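Local coordinates for protein p1 (Rice yellow mottle virus, PDB 6TY0) that suppresses the host's RNA silencing as a virus-encoded zinc-finger protein that probably binds RNA and contributes to viral spread, its N-terminal part being described here, at residues Thr28-Ser33 and Tyr71-Gln76; Cys64-Ala69 and Asp89-Asp94. All coordinates share one frame; numbering follows the deposited sequence.

After strand 2-10 and helix 15-21 the chain forms strand 26-32, which contact 1 joins to strand 70-77, closing a loop whose 37 intervening residues include strands 45-51 and 54-64. On the way it passes through 64-69, the first half of contact 2. After strands 70-77 and 80-81 it reaches strand 86-90, where 89-94 closes the second loop after 19 intervening residues. The two loops therefore cross rather than nest. Contact 1 ties together the four-stranded and three-stranded sheets through strands outermost in them within this chain; contact 2, about 18 Å away between centres, fastens the end of the three-stranded sheet around zinc.

Contact 1 of 2, residues Thr28-Ser33 and Tyr71-Gln76; sequences TWVWHS and YYTSEQ
T28 and E75 meet because each side chain runs anti to its own main-chain nitrogen, OG1 of T28 at chi1 -173° and CG of E75 at chi1 179°. The two cross obliquely, with T28 OG1 3.3 Å from E75 CG, a polar atom against a methylene. The E75 chain then bends at chi2, and its carboxylate reaches W29 through a water. That water donates to W29 O and to E75 OE2, 2.7 Å from OE2, and also sits above one face of the W29 ring, offset toward the rim. A second water bridges T28 OG1 and Q76 O, donating to the latter. In the middle, V30 and T73 pass alongside one another, pointing opposite ways; T73 OG1 lies 4.0 Å from V30 CB and, although buried, has no polar partner in the model. At the far end Y71 extends its phenol to the W31 carbonyl: Y71 OH is 3.1 Å from W31 O, which lies near the ring plane at the edge. Beside it, H32 CB lies 4.1 Å from Y71 CE2. The second subunit packs against this contact: its W31 stacks on W31, its Y71 OH hydrogen-bonds to Y71 OH, and the N of its M1 bonds to E75 OE2, so the region belongs to the dimer interface. The two strand segments run nearly antiparallel, at 157° with axes 7.2 Å apart, and are linked here by side chains and water. Strand 26-32 is hydrogen-bonded through T28, V30 and H32 to strand 2-10, and strand 70-77 through Y71 and T73 to strand 54-64, so the contact brings together strands outermost in their two sheets within this chain.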
loop_
_atom_site.group_PDB
_atom_site.type_symbol
_atom_site.label_atom_id
_atom_site.label_comp_id
_atom_site.label_asym_id
_atom_site.label_seq_id
_atom_site.Cartn_x
_atom_site.Cartn_y
_atom_site.Cartn_z
ATOM N N THR A 28 2.422 -10.033 -9.948
ATOM C CA THR A 28 1.855 -8.760 -9.543
ATOM C C THR A 28 2.578 -8.297 -8.298
ATOM O O THR A 28 3.420 -9.012 -7.749
ATOM C CB THR A 28 0.333 -8.842 -9.345
ATOM O OG1 THR A 28 -0.181 -7.529 -9.117
ATOM C CG2 THR A 28 -0.050 -9.716 -8.181
ATOM N N TRP A 29 2.286 -7.103 -7.832
ATOM C CA TRP A 29 2.888 -6.733 -6.559
ATOM C C TRP A 29 2.055 -5.752 -5.758
ATOM O O TRP A 29 1.187 -5.038 -6.287
ATOM C CB TRP A 29 4.326 -6.222 -6.748
ATOM C CG TRP A 29 4.367 -5.016 -7.549
ATOM C CD1 TRP A 29 4.287 -3.750 -7.092
ATOM C CD2 TRP A 29 4.455 -4.936 -8.970
ATOM N NE1 TRP A 29 4.312 -2.857 -8.137
ATOM C CE2 TRP A 29 4.421 -3.561 -9.310
ATOM C CE3 TRP A 29 4.546 -5.888 -10.000
ATOM C CZ2 TRP A 29 4.492 -3.104 -10.644
ATOM C CZ3 TRP A 29 4.603 -5.428 -11.338
ATOM C CH2 TRP A 29 4.567 -4.051 -11.636
ATOM N N VAL A 30 2.327 -5.766 -4.460
ATOM C CA VAL A 30 1.759 -4.766 -3.548
ATOM C C VAL A 30 2.907 -4.216 -2.750
ATOM O O VAL A 30 4.051 -4.703 -2.863
ATOM C CB VAL A 30 0.656 -5.353 -2.609
ATOM C CG1 VAL A 30 -0.477 -5.926 -3.412
ATOM C CG2 VAL A 30 1.181 -6.424 -1.684
ATOM N N TRP A 31 2.590 -3.208 -1.942
ATOM C CA TRP A 31 3.559 -2.534 -1.088
ATOM C C TRP A 31 3.143 -2.546 0.377
ATOM O O TRP A 31 1.947 -2.523 0.719
ATOM C CB TRP A 31 3.666 -1.077 -1.515
ATOM C CG TRP A 31 3.975 -0.930 -2.989
ATOM C CD1 TRP A 31 3.071 -0.875 -4.034
ATOM C CD2 TRP A 31 5.276 -0.820 -3.581
ATOM N NE1 TRP A 31 3.730 -0.744 -5.228
ATOM C CE2 TRP A 31 5.081 -0.708 -4.992
ATOM C CE3 TRP A 31 6.591 -0.808 -3.060
ATOM C CZ2 TRP A 31 6.140 -0.593 -5.885
ATOM C CZ3 TRP A 31 7.675 -0.689 -3.964
ATOM C CH2 TRP A 31 7.429 -0.590 -5.371
ATOM N N HIS A 32 4.139 -2.539 1.240
ATOM C CA HIS A 32 3.896 -2.403 2.648
ATOM C C HIS A 32 5.002 -1.591 3.326
ATOM O O HIS A 32 6.069 -1.402 2.776
ATOM C CB HIS A 32 3.777 -3.793 3.270
ATOM C CG HIS A 32 5.037 -4.583 3.261
ATOM N ND1 HIS A 32 6.080 -4.334 4.136
ATOM C CD2 HIS A 32 5.394 -5.677 2.553
ATOM C CE1 HIS A 32 7.023 -5.248 3.962
ATOM N NE2 HIS A 32 6.643 -6.057 2.989
ATOM N N SER A 33 4.711 -1.148 4.530
ATOM C CA SER A 33 5.573 -0.301 5.315
ATOM C C SER A 33 6.544 -1.107 6.117
ATOM O O SER A 33 6.568 -2.349 6.084
ATOM C CB SER A 33 4.712 0.575 6.251
ATOM O OG SER A 33 4.175 -0.214 7.301
ATOM N N TYR A 71 -2.944 -4.296 8.348
ATOM C CA TYR A 71 -2.872 -3.581 7.065
ATOM C C TYR A 71 -3.489 -4.494 6.003
ATOM O O TYR A 71 -3.332 -5.700 6.045
ATOM C CB TYR A 71 -1.399 -3.229 6.740
ATOM C CG TYR A 71 -1.181 -2.639 5.379
ATOM C CD1 TYR A 71 -1.737 -1.434 5.042
ATOM C CD2 TYR A 71 -0.400 -3.294 4.432
ATOM C CE1 TYR A 71 -1.568 -0.896 3.787
ATOM C CE2 TYR A 71 -0.198 -2.753 3.170
ATOM C CZ TYR A 71 -0.760 -1.551 2.876
ATOM O OH TYR A 71 -0.615 -1.046 1.655
ATOM N N TYR A 72 -4.241 -3.901 5.086
ATOM C CA TYR A 72 -4.940 -4.600 4.018
ATOM C C TYR A 72 -4.662 -3.831 2.726
ATOM O O TYR A 72 -4.799 -2.572 2.654
ATOM C CB TYR A 72 -6.465 -4.666 4.319
ATOM C CG TYR A 72 -7.288 -5.255 3.197
ATOM C CD1 TYR A 72 -7.715 -4.454 2.134
ATOM C CD2 TYR A 72 -7.574 -6.621 3.149
ATOM C CE1 TYR A 72 -8.429 -4.992 1.086
ATOM C CE2 TYR A 72 -8.304 -7.174 2.094
ATOM C CZ TYR A 72 -8.733 -6.357 1.076
ATOM O OH TYR A 72 -9.435 -6.875 -0.011
ATOM N N THR A 73 -4.200 -4.557 1.717
ATOM C CA THR A 73 -4.148 -4.039 0.346
ATOM C C THR A 73 -4.659 -5.071 -0.618
ATOM O O THR A 73 -4.758 -6.287 -0.329
ATOM C CB THR A 73 -2.754 -3.839 -0.263
ATOM O OG1 THR A 73 -1.730 -4.527 0.471
ATOM C CG2 THR A 73 -2.517 -2.471 -0.483
ATOM N N SER A 74 -4.878 -4.595 -1.821
ATOM C CA SER A 74 -5.300 -5.459 -2.872
ATOM C C SER A 74 -4.881 -4.853 -4.248
ATOM O O SER A 74 -4.477 -3.667 -4.368
ATOM C CB SER A 74 -6.781 -5.622 -2.746
ATOM O OG SER A 74 -7.340 -4.347 -2.990
ATOM N N GLU A 75 -4.862 -5.739 -5.240
ATOM C CA GLU A 75 -4.516 -5.406 -6.605
ATOM C C GLU A 75 -5.337 -6.275 -7.597
ATOM O O GLU A 75 -5.642 -7.461 -7.343
ATOM C CB GLU A 75 -2.996 -5.572 -6.801
ATOM C CG GLU A 75 -2.445 -5.283 -8.215
ATOM C CD GLU A 75 -2.650 -3.837 -8.673
ATOM O OE1 GLU A 75 -3.793 -3.379 -8.843
ATOM O OE2 GLU A 75 -1.642 -3.148 -8.830
ATOM N N GLN A 76 -5.693 -5.678 -8.718
ATOM C CA GLN A 76 -6.371 -6.410 -9.839
ATOM C C GLN A 76 -5.397 -7.199 -10.669
ATOM O O GLN A 76 -4.302 -6.745 -10.882
ATOM C CB GLN A 76 -7.080 -5.449 -10.772
ATOM C CG GLN A 76 -7.849 -4.388 -10.031
ATOM C CD GLN A 76 -8.802 -3.664 -10.938
ATOM O OE1 GLN A 76 -8.642 -2.463 -11.198
ATOM N NE2 GLN A 76 -9.810 -4.390 -11.424
HETATM O O HOH W 1 -1.590 -7.081 -11.441
HETATM O O HOH W 2 0.984 -3.619 -8.558
#

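Contact 2 of 2, residues Cys64-Ala69 and Asp89-Asp94. With ZN (zinc ion), chain C.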
loop_
_atom_site.group_PDB
_atom_site.type_symbol
_atom_site.label_atom_id
_atom_site.label_comp_id
_atom_site.label_asym_id
_atom_site.label_seq_id
_atom_site.Cartn_x
_atom_site.Cartn_y
_atom_site.Cartn_z
ATOM N N CYS A 64 -0.634 -8.289 13.180
ATOM C CA CYS A 64 0.299 -8.753 14.248
ATOM C C CYS A 64 -0.418 -9.677 15.220
ATOM O O CYS A 64 -1.508 -9.367 15.689
ATOM C CB CYS A 64 0.878 -7.581 15.048
ATOM S SG CYS A 64 2.192 -8.013 16.266
ATOM N N THR A 65 0.197 -10.790 15.564
ATOM C CA THR A 65 -0.348 -11.684 16.595
ATOM C C THR A 65 -0.202 -11.169 18.047
ATOM O O THR A 65 -0.817 -11.730 18.952
ATOM C CB THR A 65 0.322 -13.035 16.475
ATOM O OG1 THR A 65 1.737 -12.853 16.576
ATOM C CG2 THR A 65 0.010 -13.656 15.105
ATOM N N GLN A 66 0.541 -10.080 18.259
ATOM C CA GLN A 66 0.823 -9.547 19.603
ATOM C C GLN A 66 0.146 -8.230 19.869
ATOM O O GLN A 66 -0.220 -7.937 20.991
ATOM C CB GLN A 66 2.319 -9.284 19.811
ATOM C CG GLN A 66 3.222 -10.471 19.597
ATOM C CD GLN A 66 2.806 -11.579 20.489
ATOM O OE1 GLN A 66 2.997 -11.504 21.701
ATOM N NE2 GLN A 66 2.167 -12.590 19.921
ATOM N N CYS A 67 0.068 -7.363 18.880
ATOM C CA CYS A 67 -0.627 -6.114 19.093
ATOM C C CYS A 67 -1.716 -6.162 18.064
ATOM O O CYS A 67 -1.976 -7.222 17.478
ATOM C CB CYS A 67 0.298 -4.919 18.960
ATOM S SG CYS A 67 1.001 -4.562 17.303
ATOM N N THR A 68 -2.381 -5.064 17.817
ATOM C CA THR A 68 -3.442 -5.149 16.841
ATOM C C THR A 68 -3.063 -4.402 15.568
ATOM O O THR A 68 -3.936 -4.018 14.778
ATOM C CB THR A 68 -4.703 -4.546 17.416
ATOM O OG1 THR A 68 -4.369 -3.231 17.840
ATOM C CG2 THR A 68 -5.178 -5.349 18.588
ATOM N N ALA A 69 -1.774 -4.192 15.360
ATOM C CA ALA A 69 -1.324 -3.615 14.103
ATOM C C ALA A 69 -1.875 -4.465 12.940
ATOM O O ALA A 69 -1.852 -5.688 13.001
ATOM C CB ALA A 69 0.161 -3.605 14.070
ATOM N N ASP A 89 -0.161 -13.423 9.204
ATOM C CA ASP A 89 -0.389 -13.341 10.652
ATOM C C ASP A 89 0.957 -13.537 11.321
ATOM O O ASP A 89 1.405 -14.658 11.473
ATOM C CB ASP A 89 -1.410 -14.394 11.105
ATOM C CG ASP A 89 -2.778 -14.176 10.445
ATOM O OD1 ASP A 89 -3.302 -13.065 10.533
ATOM O OD2 ASP A 89 -3.292 -15.096 9.803
ATOM N N VAL A 90 1.602 -12.435 11.696
ATOM C CA VAL A 90 2.992 -12.486 12.073
ATOM C C VAL A 90 3.219 -11.605 13.282
ATOM O O VAL A 90 2.313 -10.960 13.738
ATOM C CB VAL A 90 3.867 -11.984 10.903
ATOM C CG1 VAL A 90 3.660 -12.861 9.679
ATOM C CG2 VAL A 90 3.577 -10.519 10.587
ATOM N N VAL A 91 4.431 -11.620 13.804
ATOM C CA VAL A 91 4.842 -10.699 14.863
ATOM C C VAL A 91 5.448 -9.508 14.151
ATOM O O VAL A 91 6.402 -9.662 13.374
ATOM C CB VAL A 91 5.839 -11.342 15.860
ATOM C CG1 VAL A 91 6.272 -10.348 16.909
ATOM C CG2 VAL A 91 5.231 -12.591 16.499
ATOM N N CYS A 92 4.891 -8.333 14.401
ATOM C CA CYS A 92 5.277 -7.122 13.643
ATOM C C CYS A 92 6.661 -6.626 14.126
ATOM O O CYS A 92 7.206 -7.148 15.118
ATOM C CB CYS A 92 4.225 -6.029 13.788
ATOM S SG CYS A 92 4.370 -5.069 15.341
ATOM N N ALA A 93 7.246 -5.671 13.396
ATOM C CA ALA A 93 8.583 -5.159 13.733
ATOM C C ALA A 93 8.677 -4.518 15.125
ATOM O O ALA A 93 9.711 -4.508 15.724
ATOM C CB ALA A 93 9.084 -4.183 12.658
ATOM N N ASP A 94 7.609 -3.961 15.646
ATOM C CA ASP A 94 7.705 -3.377 16.973
ATOM C C ASP A 94 7.660 -4.443 18.043
ATOM O O ASP A 94 8.300 -4.320 19.078
ATOM C CB ASP A 94 6.614 -2.352 17.176
ATOM C CG ASP A 94 6.653 -1.295 16.115
ATOM O OD1 ASP A 94 7.708 -0.652 15.973
ATOM O OD2 ASP A 94 5.660 -1.142 15.377
HETATM ZN ZN ZN C . 2.785 -5.933 16.922
#
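The V90 carbonyl is the flat group of this contact: V90 O accepts T65 N at 2.8 Å, from a donor tilted 32° out of the carbonyl plane. C64 CA adds a CA-H contact to the same oxygen at 3.0 Å, and T65 OG1 a weak hydrogen bond. The T65 side chain crosses V91 at about a right angle, OG1 resting 3.5 Å from V91 CG2, while Q66 CG touches V91 CG1. C64 and V90 pair as a parallel bridge where strands 54-64 and 86-90 end, beside the metal. With chi1 at -173°, C64 holds its sulfur anti to the main-chain nitrogen and against 89-94, where C92 N donates to C64 SG at 3.3 Å. Zinc is bound by SG of C64 and of C67, each at 2.3 Å, by C92 SG at 2.4 Å and by C95: one of the protein's zinc fingers, a Cys4 site whose CxxC pairs, C64/C67 and C92/C95, tie 64-69 to the chain after strand 86-90. Four thiolates would give the site net negative charge; the N-H donors from C92, Q66 and C67 at C64 SG, and from A69 at C67 SG, would be expected to offset part of it and hold the sulfurs in position.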